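Local coordinates for putative uncharacterized protein (Aquifex aeolicus, PDB 3ME7), which probably acts in electron transfer as a copper-binding, thioredoxin-like protein of the SCO1/2 family, related to cytochrome oxidase assembly factors, at residues G4-G9 and E136-D141; K29-S34 and W66-T71; D10-D15 and S103-K108; C44-K49 and Y144-N149; I36-R41 and I81-K86. One frame throughout, in Å; residues are numbered along the deposited sequence. Where two conformers were deposited one is given.

Contact 1 (G4-G9 and E136-D141)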
# COMPACT_ATOMS: atom_id res chain seq x y z
N GLY A 4 13.04 -6.44 -5.58
CA GLY A 4 13.22 -7.29 -6.77
C GLY A 4 12.33 -8.51 -6.82
O GLY A 4 12.22 -9.16 -7.86
N THR A 5 11.71 -8.85 -5.70
CA THR A 5 10.81 -9.99 -5.70
C THR A 5 9.39 -9.49 -6.01
O THR A 5 9.11 -8.27 -5.93
CB THR A 5 10.84 -10.74 -4.37
OG1 THR A 5 10.40 -9.87 -3.34
CG2 THR A 5 12.24 -11.26 -4.06
N TYR A 6 8.52 -10.42 -6.38
CA TYR A 6 7.19 -10.09 -6.87
C TYR A 6 6.14 -10.35 -5.80
O TYR A 6 6.21 -11.37 -5.09
CB TYR A 6 6.87 -10.92 -8.11
CG TYR A 6 7.56 -10.42 -9.37
CD1 TYR A 6 8.89 -10.72 -9.61
CD2 TYR A 6 6.87 -9.63 -10.29
CE1 TYR A 6 9.53 -10.23 -10.75
CE2 TYR A 6 7.50 -9.16 -11.44
CZ TYR A 6 8.84 -9.46 -11.65
OH TYR A 6 9.49 -9.00 -12.79
N VAL A 7 5.17 -9.46 -5.70
CA VAL A 7 3.99 -9.74 -4.89
C VAL A 7 3.06 -10.66 -5.70
O VAL A 7 2.72 -10.34 -6.84
CB VAL A 7 3.24 -8.45 -4.45
CG1 VAL A 7 2.11 -8.80 -3.48
CG2 VAL A 7 4.20 -7.48 -3.75
N PRO A 8 2.66 -11.82 -5.13
CA PRO A 8 1.82 -12.77 -5.87
C PRO A 8 0.56 -12.12 -6.43
O PRO A 8 -0.17 -11.44 -5.70
CB PRO A 8 1.46 -13.83 -4.80
CG PRO A 8 2.65 -13.82 -3.90
CD PRO A 8 3.06 -12.36 -3.82
N GLY A 9 0.31 -12.34 -7.71
CA GLY A 9 -0.79 -11.67 -8.40
C GLY A 9 -2.16 -12.25 -8.09
O GLY A 9 -3.18 -11.60 -8.30
N GLU A 136 4.18 -4.59 -13.09
CA GLU A 136 4.15 -6.06 -13.11
C GLU A 136 4.16 -6.67 -11.71
O GLU A 136 4.36 -7.86 -11.56
CB GLU A 136 5.36 -6.63 -13.88
CG GLU A 136 5.46 -6.18 -15.31
CD GLU A 136 4.25 -6.59 -16.14
OE1 GLU A 136 3.72 -7.71 -15.95
OE2 GLU A 136 3.85 -5.78 -17.01
N LEU A 137 3.94 -5.82 -10.69
CA LEU A 137 3.92 -6.24 -9.27
C LEU A 137 5.28 -6.54 -8.64
O LEU A 137 5.35 -7.16 -7.57
CB LEU A 137 2.97 -7.43 -9.02
CG LEU A 137 1.56 -7.34 -9.62
CD1 LEU A 137 0.79 -8.59 -9.19
CD2 LEU A 137 0.84 -6.07 -9.16
N GLN A 138 6.36 -6.09 -9.27
CA GLN A 138 7.67 -6.28 -8.69
C GLN A 138 7.95 -5.19 -7.67
O GLN A 138 7.68 -4.01 -7.92
CB GLN A 138 8.74 -6.22 -9.79
CG GLN A 138 10.11 -6.63 -9.30
CD GLN A 138 11.11 -6.76 -10.44
OE1 GLN A 138 10.96 -6.14 -11.49
NE2 GLN A 138 12.14 -7.55 -10.22
N ILE A 139 8.48 -5.57 -6.51
CA ILE A 139 8.79 -4.59 -5.46
C ILE A 139 10.01 -3.78 -5.92
O ILE A 139 11.09 -4.33 -6.13
CB ILE A 139 9.08 -5.29 -4.12
CG1 ILE A 139 7.81 -6.00 -3.63
CG2 ILE A 139 9.59 -4.26 -3.09
CD1 ILE A 139 8.09 -7.09 -2.56
N LYS A 140 9.81 -2.47 -6.07
CA LYS A 140 10.86 -1.61 -6.61
C LYS A 140 11.44 -0.64 -5.58
O LYS A 140 12.56 -0.17 -5.74
CB LYS A 140 10.38 -0.87 -7.86
CG LYS A 140 10.24 -1.78 -9.10
CD LYS A 140 11.61 -2.32 -9.58
CE LYS A 140 11.47 -3.22 -10.79
NZ LYS A 140 12.73 -3.99 -11.10
N ASP A 141 10.69 -0.35 -4.52
CA ASP A 141 11.22 0.53 -3.47
C ASP A 141 10.42 0.38 -2.19
O ASP A 141 9.24 0.05 -2.23
CB ASP A 141 11.18 2.00 -3.94
CG ASP A 141 12.31 2.84 -3.37
OD1 ASP A 141 13.06 2.35 -2.49
OD2 ASP A 141 12.46 4.00 -3.81
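The N-terminal tail pairs with the start of the edge strand 139-144 through a single beta bridge, Tyr6 with Gln138. Three backbone bonds surround it: Gly4 N to Ile139 O, Ile139 N to Thr5 O at 2.8 Å and nearly straight (174°), and Val7 N to Leu137 O at 3.0 Å. The side chain of Gln138 adds a fourth link. With CG anti to the backbone N (chi1 -170°) and the chain extended beyond it, NE2 gives a hydrogen bond to Gly4 O at 2.9 Å, the acceptor lying in the amide plane. On its way Gln138 passes over the Tyr6 ring: CB sits 3.8 Å from the ring centroid in a CH-pi contact, and the amide lies only 16° from the ring plane. Glu136 O meets the ring edge, 3.3 Å from Tyr6 CD2. Deeper in, Val7 CG2 packs on Ile139 CG1, and Leu137 CD1 reaches Gly9 CA. A terminal segment thus borders the outermost strand of a thioredoxin-like sheet.

Contact 2 (K29-S34 and W66-T71)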
# COMPACT_ATOMS: atom_id res chain seq x y z
N LYS A 29 0.07 -0.15 -14.11
CA LYS A 29 0.48 1.12 -13.51
C LYS A 29 1.29 0.79 -12.26
O LYS A 29 1.06 -0.27 -11.63
CB LYS A 29 -0.73 1.94 -13.05
CG LYS A 29 -1.87 2.13 -14.05
CD LYS A 29 -2.98 2.96 -13.40
CE LYS A 29 -4.23 2.99 -14.26
NZ LYS A 29 -4.08 3.81 -15.49
N PRO A 30 2.22 1.70 -11.85
CA PRO A 30 2.84 1.52 -10.53
C PRO A 30 1.79 1.48 -9.41
O PRO A 30 0.70 2.08 -9.53
CB PRO A 30 3.70 2.77 -10.37
CG PRO A 30 4.01 3.19 -11.77
CD PRO A 30 2.74 2.90 -12.53
N ILE A 31 2.11 0.74 -8.37
CA ILE A 31 1.21 0.56 -7.23
C ILE A 31 1.90 1.00 -5.96
O ILE A 31 3.01 0.56 -5.65
CB ILE A 31 0.75 -0.90 -7.12
CG1 ILE A 31 -0.07 -1.28 -8.36
CG2 ILE A 31 -0.08 -1.08 -5.85
CD1 ILE A 31 -0.05 -2.76 -8.68
N ILE A 32 1.25 1.89 -5.22
CA ILE A 32 1.76 2.32 -3.91
C ILE A 32 0.93 1.62 -2.82
O ILE A 32 -0.28 1.84 -2.73
CB ILE A 32 1.69 3.85 -3.76
CG1 ILE A 32 2.58 4.53 -4.81
CG2 ILE A 32 2.10 4.28 -2.36
CD1 ILE A 32 2.46 6.07 -4.84
N LEU A 33 1.60 0.80 -2.02
CA LEU A 33 0.94 -0.04 -1.00
C LEU A 33 1.21 0.50 0.38
O LEU A 33 2.36 0.74 0.73
CB LEU A 33 1.49 -1.48 -1.03
CG LEU A 33 1.25 -2.43 -2.20
CD1 LEU A 33 1.93 -3.77 -1.91
CD2 LEU A 33 -0.24 -2.63 -2.40
N SER A 34 0.16 0.65 1.18
CA SER A 34 0.29 1.20 2.54
C SER A 34 -0.38 0.28 3.59
O SER A 34 -1.61 0.34 3.75
CB SER A 34 -0.30 2.61 2.61
OG SER A 34 -0.34 3.15 3.92
N TRP A 66 -1.72 3.39 -8.91
CA TRP A 66 -2.76 3.01 -7.95
C TRP A 66 -2.21 3.31 -6.56
O TRP A 66 -1.01 3.14 -6.32
CB TRP A 66 -3.07 1.50 -8.04
CG TRP A 66 -3.72 1.10 -9.34
CD1 TRP A 66 -3.14 0.37 -10.35
CD2 TRP A 66 -5.05 1.40 -9.76
NE1 TRP A 66 -4.05 0.21 -11.39
CE2 TRP A 66 -5.22 0.83 -11.05
CE3 TRP A 66 -6.12 2.11 -9.19
CZ2 TRP A 66 -6.42 0.94 -11.77
CZ3 TRP A 66 -7.33 2.21 -9.91
CH2 TRP A 66 -7.45 1.62 -11.18
N VAL A 67 -3.08 3.74 -5.65
CA VAL A 67 -2.74 3.78 -4.24
C VAL A 67 -3.65 2.79 -3.54
O VAL A 67 -4.87 2.84 -3.69
CB VAL A 67 -2.90 5.18 -3.61
CG1 VAL A 67 -2.28 5.20 -2.22
CG2 VAL A 67 -2.20 6.23 -4.49
N ILE A 68 -3.03 1.88 -2.79
CA ILE A 68 -3.76 0.84 -2.07
C ILE A 68 -3.41 0.85 -0.61
O ILE A 68 -2.32 0.40 -0.20
CB ILE A 68 -3.51 -0.58 -2.66
CG1 ILE A 68 -3.78 -0.61 -4.18
CG2 ILE A 68 -4.32 -1.65 -1.88
CD1 ILE A 68 -5.23 -0.32 -4.64
N THR A 69 -4.31 1.42 0.19
CA THR A 69 -4.22 1.28 1.64
C THR A 69 -4.83 -0.06 1.99
O THR A 69 -5.95 -0.37 1.58
CB THR A 69 -4.97 2.41 2.35
OG1 THR A 69 -4.31 3.66 2.11
CG2 THR A 69 -5.03 2.19 3.86
N PHE A 70 -4.09 -0.90 2.70
CA PHE A 70 -4.68 -2.19 3.08
C PHE A 70 -4.52 -2.46 4.56
O PHE A 70 -3.52 -2.07 5.17
CB PHE A 70 -4.13 -3.34 2.24
CG PHE A 70 -2.78 -3.80 2.64
CD1 PHE A 70 -1.67 -3.22 2.09
CD2 PHE A 70 -2.63 -4.86 3.53
CE1 PHE A 70 -0.39 -3.66 2.43
CE2 PHE A 70 -1.36 -5.30 3.89
CZ PHE A 70 -0.24 -4.70 3.33
N THR A 71 -5.52 -3.11 5.13
CA THR A 71 -5.43 -3.49 6.53
C THR A 71 -4.78 -4.86 6.77
O THR A 71 -5.08 -5.83 6.09
CB THR A 71 -6.77 -3.40 7.28
OG1 THR A 71 -6.57 -3.91 8.61
CG2 THR A 71 -7.84 -4.25 6.58
O HOH W 1 -2.70 4.61 4.13
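Strands 31-34 and 66-71 run side by side as parallel neighbours in the middle of the thioredoxin-like sheet, their short axes 4.7 Å apart and 15° from parallel. Five backbone bonds join them in the alternating parallel pattern: Trp66 N to Pro30 O, Ile32 N to Trp66 O, Ile68 N to Ile32 O, Ser34 N to Ile68 O and Phe70 N to Ser34 O at 3.0 Å.

Apolar contacts follow the alternation of side chains. On one face Ile31 CG1 approaches Trp66 CD1 at 4.0 Å, while in one of its two conformers Leu33 lies alongside Ile68, with Leu33 CD2 3.9 Å from Ile68 CB. Ile32 and Val67 occupy the other face, together with Ser34 and Thr69.

At the strand start the aliphatic chain of Lys29 lies over the indole. Its CD is 3.9 Å from the centroid of the five-membered ring of Trp66 in a CH-pi contact, and CE continues towards CZ2; NZ is bonded to Lys63 O. A serine in place of Trp66 would probably leave the Lys29 methylenes without their aromatic surface and open a gap beside Ile31.

Polar links between side chains run through water. Thr69 OG1 is also bonded to Trp95 NE1. Ser34 OG stands anti to the backbone N (chi1 174°), which brings it to the water it shares with Thr69 OG1, 2.8 Å from each oxygen.

Contact 3 (D10-D15 and S103-K108)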
# COMPACT_ATOMS: atom_id res chain seq x y z
N ASP A 10 -2.19 -13.48 -7.59
CA ASP A 10 -3.46 -14.13 -7.32
C ASP A 10 -4.06 -13.81 -5.95
O ASP A 10 -5.14 -14.33 -5.62
CB ASP A 10 -3.37 -15.66 -7.54
CG ASP A 10 -2.31 -16.32 -6.67
OD1 ASP A 10 -1.48 -15.62 -6.03
OD2 ASP A 10 -2.28 -17.57 -6.64
N ILE A 11 -3.38 -12.97 -5.16
CA ILE A 11 -3.93 -12.48 -3.90
C ILE A 11 -5.27 -11.79 -4.16
O ILE A 11 -5.35 -10.89 -5.00
CB ILE A 11 -2.94 -11.50 -3.24
CG1 ILE A 11 -1.76 -12.30 -2.70
CG2 ILE A 11 -3.62 -10.68 -2.12
CD1 ILE A 11 -0.52 -11.47 -2.35
N THR A 12 -6.30 -12.21 -3.43
CA THR A 12 -7.62 -11.62 -3.55
C THR A 12 -7.80 -10.56 -2.47
O THR A 12 -7.61 -10.84 -1.27
CB THR A 12 -8.74 -12.67 -3.47
OG1 THR A 12 -8.60 -13.62 -4.55
CG2 THR A 12 -10.11 -11.99 -3.59
N LEU A 13 -8.14 -9.35 -2.93
CA LEU A 13 -8.45 -8.21 -2.08
C LEU A 13 -9.91 -7.82 -2.26
O LEU A 13 -10.53 -8.14 -3.28
CB LEU A 13 -7.54 -7.03 -2.46
CG LEU A 13 -6.04 -7.31 -2.40
CD1 LEU A 13 -5.29 -6.15 -3.13
CD2 LEU A 13 -5.56 -7.49 -0.99
N VAL A 14 -10.47 -7.15 -1.26
CA VAL A 14 -11.85 -6.66 -1.30
C VAL A 14 -11.78 -5.19 -0.88
O VAL A 14 -11.26 -4.87 0.22
CB VAL A 14 -12.75 -7.44 -0.33
CG1 VAL A 14 -14.22 -7.06 -0.54
CG2 VAL A 14 -12.57 -8.95 -0.51
N ASP A 15 -12.25 -4.30 -1.76
CA ASP A 15 -12.25 -2.88 -1.44
C ASP A 15 -13.39 -2.49 -0.49
O ASP A 15 -14.22 -3.32 -0.14
CB ASP A 15 -12.18 -1.99 -2.69
CG ASP A 15 -13.47 -1.92 -3.45
OD1 ASP A 15 -14.51 -2.30 -2.91
OD2 ASP A 15 -13.41 -1.42 -4.60
N SER A 103 -7.08 -15.17 5.32
CA SER A 103 -5.79 -15.08 6.00
C SER A 103 -4.65 -15.50 5.06
O SER A 103 -3.53 -15.05 5.24
CB SER A 103 -5.79 -15.98 7.24
OG SER A 103 -5.99 -17.33 6.89
N GLU A 104 -4.93 -16.38 4.09
CA GLU A 104 -3.87 -16.78 3.15
C GLU A 104 -3.47 -15.61 2.26
O GLU A 104 -2.28 -15.40 1.99
CB GLU A 104 -4.27 -18.01 2.31
CG GLU A 104 -3.23 -18.33 1.24
CD GLU A 104 -3.47 -19.63 0.48
OE1 GLU A 104 -4.53 -20.26 0.65
OE2 GLU A 104 -2.57 -20.04 -0.27
N ASP A 105 -4.46 -14.87 1.80
CA ASP A 105 -4.20 -13.67 0.98
C ASP A 105 -3.36 -12.67 1.79
O ASP A 105 -2.41 -12.07 1.27
CB ASP A 105 -5.52 -13.02 0.57
CG ASP A 105 -6.32 -13.88 -0.37
OD1 ASP A 105 -5.83 -14.23 -1.46
OD2 ASP A 105 -7.45 -14.25 0.03
N LEU A 106 -3.73 -12.53 3.06
CA LEU A 106 -3.03 -11.62 3.96
C LEU A 106 -1.60 -12.04 4.19
O LEU A 106 -0.68 -11.20 4.04
CB LEU A 106 -3.78 -11.47 5.28
CG LEU A 106 -3.08 -10.53 6.27
CD1 LEU A 106 -2.86 -9.13 5.69
CD2 LEU A 106 -3.90 -10.47 7.53
N PHE A 107 -1.38 -13.31 4.57
CA PHE A 107 -0.03 -13.92 4.81
C PHE A 107 0.89 -13.69 3.66
O PHE A 107 2.06 -13.33 3.80
CB PHE A 107 -0.11 -15.47 4.96
CG PHE A 107 1.21 -16.21 4.63
CD1 PHE A 107 2.34 -16.04 5.42
CD2 PHE A 107 1.29 -17.10 3.55
CE1 PHE A 107 3.54 -16.71 5.15
CE2 PHE A 107 2.50 -17.78 3.26
CZ PHE A 107 3.65 -17.58 4.07
N LYS A 108 0.33 -14.01 2.48
CA LYS A 108 1.07 -13.98 1.21
C LYS A 108 1.54 -12.56 0.91
O LYS A 108 2.68 -12.34 0.51
CB LYS A 108 0.23 -14.49 0.03
CG LYS A 108 0.25 -16.00 -0.18
CD LYS A 108 -0.92 -16.45 -1.05
CE LYS A 108 -0.73 -16.17 -2.53
NZ LYS A 108 -1.78 -16.87 -3.34
O HOH W 2 -7.12 -15.67 -3.66
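The backbones come nearest where Ile11, just before strand 12-15, passes Asp105 in the first turn of helix 103-112, with 5.0 Å between their CA atoms. Asp105 carries the polar link: Thr12 N donates to its OD1 at 2.9 Å in an almost straight bond (174°) that arrives from above the carboxylate plane. A water donates to the same OD1 and to Asp10 O, and accepts from Thr12 OG1 at 2.7 Å. Asp105 OD2 accepts a hydrogen bond from Thr102 N, just before the helix. The helix is thereby joined to strand 12-15 of the thioredoxin-like sheet, next to strand 95-100. Replacing Asp105 by an alanine is likely to leave Thr12 N and the water without their common acceptor, and Thr102 N without its carboxylate partner. Ile11 slides past Asp105 and Lys108 in the opposite direction, CG2 against Asp105 CB and CD1 3.9 Å from Lys108 CB. In one of its two conformers Lys108, bent at chi3 (77°), swings NZ to Asp10 OD1 in a salt bridge of 3.0 Å.

Contact 4 (C44-K49 and Y144-N149)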
# COMPACT_ATOMS: atom_id res chain seq x y z
N CYS A 44 -0.55 4.85 12.25
CA CYS A 44 -1.30 4.79 10.98
C CYS A 44 -1.98 6.10 10.58
O CYS A 44 -1.99 6.42 9.39
CB CYS A 44 -2.27 3.61 10.90
SG CYS A 44 -1.57 2.04 11.46
N PRO A 45 -2.54 6.87 11.54
CA PRO A 45 -3.00 8.20 11.13
C PRO A 45 -1.85 9.04 10.59
O PRO A 45 -2.04 9.81 9.66
CB PRO A 45 -3.59 8.81 12.42
CG PRO A 45 -3.91 7.64 13.28
CD PRO A 45 -2.87 6.60 12.96
N LEU A 46 -0.66 8.90 11.17
CA LEU A 46 0.48 9.68 10.70
C LEU A 46 0.86 9.29 9.27
O LEU A 46 1.04 10.15 8.41
CB LEU A 46 1.67 9.55 11.66
CG LEU A 46 1.40 9.92 13.12
CD1 LEU A 46 2.69 9.87 13.93
CD2 LEU A 46 0.77 11.31 13.19
N ILE A 47 0.93 7.99 9.01
CA ILE A 47 1.27 7.47 7.68
C ILE A 47 0.25 7.95 6.64
O ILE A 47 0.62 8.48 5.60
CB ILE A 47 1.32 5.93 7.67
CG1 ILE A 47 2.50 5.44 8.52
CG2 ILE A 47 1.40 5.40 6.23
CD1 ILE A 47 2.45 3.95 8.89
N THR A 48 -1.04 7.79 6.96
CA THR A 48 -2.09 8.10 6.00
C THR A 48 -2.16 9.61 5.76
O THR A 48 -2.26 10.05 4.62
CB THR A 48 -3.43 7.51 6.43
OG1 THR A 48 -3.26 6.10 6.63
CG2 THR A 48 -4.47 7.72 5.36
N LYS A 49 -2.07 10.40 6.83
CA LYS A 49 -2.05 11.86 6.70
C LYS A 49 -0.83 12.32 5.90
O LYS A 49 -0.93 13.24 5.09
CB LYS A 49 -2.05 12.53 8.08
CG LYS A 49 -3.37 12.40 8.81
CD LYS A 49 -3.24 12.89 10.24
CE LYS A 49 -4.57 12.77 10.95
NZ LYS A 49 -4.53 13.49 12.24
N TYR A 144 10.24 4.10 4.29
CA TYR A 144 9.92 3.88 5.70
C TYR A 144 9.65 5.17 6.44
O TYR A 144 10.06 6.25 6.01
CB TYR A 144 11.06 3.14 6.39
CG TYR A 144 11.21 1.73 5.89
CD1 TYR A 144 10.37 0.72 6.34
CD2 TYR A 144 12.20 1.40 4.96
CE1 TYR A 144 10.50 -0.59 5.87
CE2 TYR A 144 12.32 0.10 4.47
CZ TYR A 144 11.46 -0.88 4.94
OH TYR A 144 11.57 -2.19 4.47
N GLY A 145 8.94 5.02 7.56
CA GLY A 145 8.68 6.12 8.47
C GLY A 145 7.32 6.75 8.25
O GLY A 145 6.44 6.17 7.59
N VAL A 146 7.15 7.92 8.84
CA VAL A 146 5.86 8.60 8.84
C VAL A 146 5.98 10.06 8.38
O VAL A 146 4.98 10.78 8.37
CB VAL A 146 5.16 8.54 10.23
CG1 VAL A 146 5.07 7.11 10.74
CG2 VAL A 146 5.89 9.40 11.25
N ASN A 147 7.19 10.48 8.04
CA ASN A 147 7.49 11.87 7.68
C ASN A 147 8.04 11.92 6.26
O ASN A 147 9.24 12.09 6.07
CB ASN A 147 8.52 12.48 8.67
CG ASN A 147 8.04 12.48 10.12
OD1 ASN A 147 6.93 12.95 10.42
ND2 ASN A 147 8.88 11.99 11.04
N TYR A 148 7.15 11.75 5.27
CA TYR A 148 7.57 11.52 3.88
C TYR A 148 8.03 12.78 3.18
O TYR A 148 7.49 13.87 3.41
CB TYR A 148 6.46 10.83 3.07
CG TYR A 148 5.95 9.55 3.70
CD1 TYR A 148 6.85 8.61 4.20
CD2 TYR A 148 4.59 9.28 3.79
CE1 TYR A 148 6.40 7.44 4.79
CE2 TYR A 148 4.13 8.11 4.39
CZ TYR A 148 5.03 7.19 4.87
OH TYR A 148 4.59 6.04 5.47
N ASN A 149 9.07 12.63 2.36
CA ASN A 149 9.47 13.72 1.49
C ASN A 149 9.13 13.42 0.04
O ASN A 149 9.00 12.27 -0.38
CB ASN A 149 10.93 14.15 1.70
CG ASN A 149 11.93 13.08 1.32
OD1 ASN A 149 12.21 12.86 0.14
ND2 ASN A 149 12.50 12.44 2.32
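Ile47, on helix 43-52, fits against Val146 and Tyr148 in the loop that leads from strand 139-144 to helix 150-160. Its side chain crosses that of Val146 at about a right angle, and CG1 of the isoleucine meets CG1 of the valine at 3.8 Å. One residue earlier on the helix, Leu46 brings its CB to 3.9 Å from Val146 CB, which places the valine against two successive helix residues. Tyr148 crosses Ile47 obliquely and touches it with the phenol end of its ring: OH is 3.3 Å from Ile47 CG2 and 3.7 Å from CG1. With CG1 beside the backbone N (chi1 -67°) and CG2 anti to it, CG2 comes closest to the hydroxyl and CG1 touches both it and Val146. Ile47 O lies at the ring edge, 3.7 Å from Tyr148 CE2. Tyr148 OH makes a weak bond to Gly145 O at 2.8 Å, closing the loop on itself, while an edge-to-face meeting with Phe153 ties the same ring to helix 150-160. Tyr148 N is hydrogen-bonded to Ser50 OG on the helix. Helix 43-52 also bears Cys44, disulfide-bonded to Cys40 in the redox-active pair and a predicted copper ligand. Between the two segments the contact is essentially apolar, the hydroxyl packing on Ile47 with its weak bond kept within its own loop, and it joins the cysteine-bearing helix to the C-terminal part of the fold.

Contact 5 (I36-R41 and I81-K86)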
# COMPACT_ATOMS: atom_id res chain seq x y z
N ILE A 36 -1.77 -0.72 7.04
CA ILE A 36 -2.24 -0.06 8.26
C ILE A 36 -3.17 -1.05 8.98
O ILE A 36 -3.36 -2.17 8.52
CB ILE A 36 -2.98 1.29 7.95
CG1 ILE A 36 -4.11 1.11 6.92
CG2 ILE A 36 -1.97 2.35 7.46
CD1 ILE A 36 -5.39 0.56 7.44
N TYR A 37 -3.74 -0.65 10.12
CA TYR A 37 -4.96 -1.32 10.59
C TYR A 37 -5.98 -0.27 11.03
O TYR A 37 -5.59 0.85 11.35
CB TYR A 37 -4.71 -2.38 11.67
CG TYR A 37 -4.05 -1.92 12.94
CD1 TYR A 37 -2.69 -1.60 12.98
CD2 TYR A 37 -4.76 -1.87 14.14
CE1 TYR A 37 -2.08 -1.23 14.15
CE2 TYR A 37 -4.15 -1.49 15.32
CZ TYR A 37 -2.82 -1.17 15.31
OH TYR A 37 -2.20 -0.78 16.48
N THR A 38 -7.26 -0.62 10.99
CA THR A 38 -8.30 0.42 11.01
C THR A 38 -8.51 1.04 12.39
O THR A 38 -8.96 2.18 12.49
CB THR A 38 -9.65 -0.01 10.37
OG1 THR A 38 -10.32 -0.98 11.18
CG2 THR A 38 -9.44 -0.55 8.95
N HIS A 39 -8.16 0.29 13.43
CA HIS A 39 -8.27 0.80 14.79
C HIS A 39 -6.96 1.39 15.29
O HIS A 39 -6.81 1.68 16.47
CB HIS A 39 -8.78 -0.29 15.73
CG HIS A 39 -10.18 -0.72 15.44
ND1 HIS A 39 -11.28 0.02 15.83
CD2 HIS A 39 -10.66 -1.82 14.82
CE1 HIS A 39 -12.38 -0.60 15.45
NE2 HIS A 39 -12.04 -1.72 14.83
N CYS A 40 -6.01 1.59 14.37
CA CYS A 40 -4.67 2.09 14.69
C CYS A 40 -4.73 3.60 14.93
O CYS A 40 -4.95 4.38 14.00
CB CYS A 40 -3.77 1.74 13.51
SG CYS A 40 -2.00 2.16 13.48
N ARG A 41 -4.53 4.01 16.18
CA ARG A 41 -4.59 5.44 16.49
C ARG A 41 -3.22 6.11 16.64
O ARG A 41 -3.15 7.32 16.86
CB ARG A 41 -5.47 5.70 17.71
CG ARG A 41 -6.95 5.75 17.34
CD ARG A 41 -7.83 6.06 18.53
NE ARG A 41 -7.67 5.07 19.60
CZ ARG A 41 -7.25 5.35 20.83
NH1 ARG A 41 -6.93 6.59 21.18
NH2 ARG A 41 -7.15 4.37 21.72
N ILE A 81 -13.14 -1.08 7.00
CA ILE A 81 -12.37 -0.38 5.97
C ILE A 81 -13.15 0.77 5.33
O ILE A 81 -12.56 1.77 4.93
CB ILE A 81 -11.73 -1.31 4.91
CG1 ILE A 81 -12.76 -2.21 4.23
CG2 ILE A 81 -10.57 -2.10 5.54
CD1 ILE A 81 -12.20 -2.90 2.99
N LYS A 82 -14.48 0.62 5.24
CA LYS A 82 -15.34 1.71 4.79
C LYS A 82 -15.26 2.90 5.75
O LYS A 82 -15.17 4.05 5.32
CB LYS A 82 -16.79 1.22 4.67
CG LYS A 82 -17.74 2.24 4.05
CD LYS A 82 -17.21 2.69 2.71
CE LYS A 82 -18.02 3.84 2.14
NZ LYS A 82 -17.31 4.48 1.00
N ARG A 83 -15.30 2.62 7.05
CA ARG A 83 -15.11 3.67 8.07
C ARG A 83 -13.75 4.39 7.90
O ARG A 83 -13.68 5.62 7.90
CB ARG A 83 -15.24 3.06 9.47
CG ARG A 83 -15.40 4.08 10.62
CD ARG A 83 -15.32 3.40 12.00
NE ARG A 83 -14.00 2.81 12.21
CZ ARG A 83 -13.75 1.51 12.39
NH1 ARG A 83 -14.74 0.63 12.43
NH2 ARG A 83 -12.50 1.10 12.52
N PHE A 84 -12.69 3.61 7.68
CA PHE A 84 -11.35 4.17 7.45
C PHE A 84 -11.31 5.07 6.21
O PHE A 84 -10.78 6.17 6.26
CB PHE A 84 -10.31 3.04 7.36
CG PHE A 84 -8.88 3.52 7.34
CD1 PHE A 84 -8.27 3.88 6.13
CD2 PHE A 84 -8.14 3.59 8.52
CE1 PHE A 84 -6.94 4.34 6.11
CE2 PHE A 84 -6.81 4.02 8.49
CZ PHE A 84 -6.23 4.40 7.29
N GLN A 85 -11.92 4.60 5.11
CA GLN A 85 -11.94 5.35 3.85
C GLN A 85 -12.58 6.72 4.04
O GLN A 85 -12.04 7.74 3.60
CB GLN A 85 -12.69 4.58 2.77
CG GLN A 85 -12.75 5.32 1.43
CD GLN A 85 -13.95 4.94 0.60
OE1 GLN A 85 -14.63 3.97 0.89
NE2 GLN A 85 -14.23 5.74 -0.43
N LYS A 86 -13.73 6.73 4.70
CA LYS A 86 -14.48 7.96 4.92
C LYS A 86 -13.72 8.87 5.87
O LYS A 86 -13.71 10.09 5.67
CB LYS A 86 -15.86 7.65 5.48
CG LYS A 86 -16.85 7.12 4.45
CD LYS A 86 -18.28 7.18 4.98
CE LYS A 86 -19.29 6.81 3.91
NZ LYS A 86 -20.63 7.38 4.23
O HOH W 3 -11.15 4.12 11.24
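With OG1 between the backbone N and the carbonyl carbon (chi1 70°), Thr38 turns CG2 into helix 78-87, where it meets Ile81 CG2 at 3.9 Å and Phe84 CB at 4.0 Å. Phe84 has CG anti to its backbone N (chi1 -171°), which carries the ring to Ile36; CD1 of the isoleucine lies over its face, 4.0 Å from the centroid, in a CH-pi contact. Farther out, Arg83 extends to His39. Its NH2 rests over the imidazole face, 3.4 Å from His39 CE1, the two planes 36° apart, while NH1 forms a salt bridge with Asp80. A water donates to Thr38 O and accepts from Arg83 NE, both long at 3.2 and 3.3 Å. Thr38 occupies the second position of the type I turn from Tyr37 to Cys40, the cysteine of the redox-active disulfide and a predicted copper ligand. Apolar contacts inside and an arginine outside thus join the cysteine-bearing loop to the helix, and Asp80 probably offsets the arginine's charge beside the histidine.

Overall arrangement
From the N terminus, contact 1 closes the widest loop, joining the tail to the last strand of the sheet. Contact 3 nests inside it, tying the first strand to helix 103-112, and both contact 2, at the sheet centre, and contact 5 lie within the loop of contact 3. Contacts 2 and 5 cross: strand 31-36 runs into the cysteine-bearing loop, and strand 66-71 leads on to helix 78-87. Contact 4 crosses all the others, joining helix 43-52 to the loop after strand 139-144. Contacts 4 and 5 touch around the disulfide, whereas contact 1 lies across the chain's centre from both, its centre about 22 Å and 25 Å from theirs.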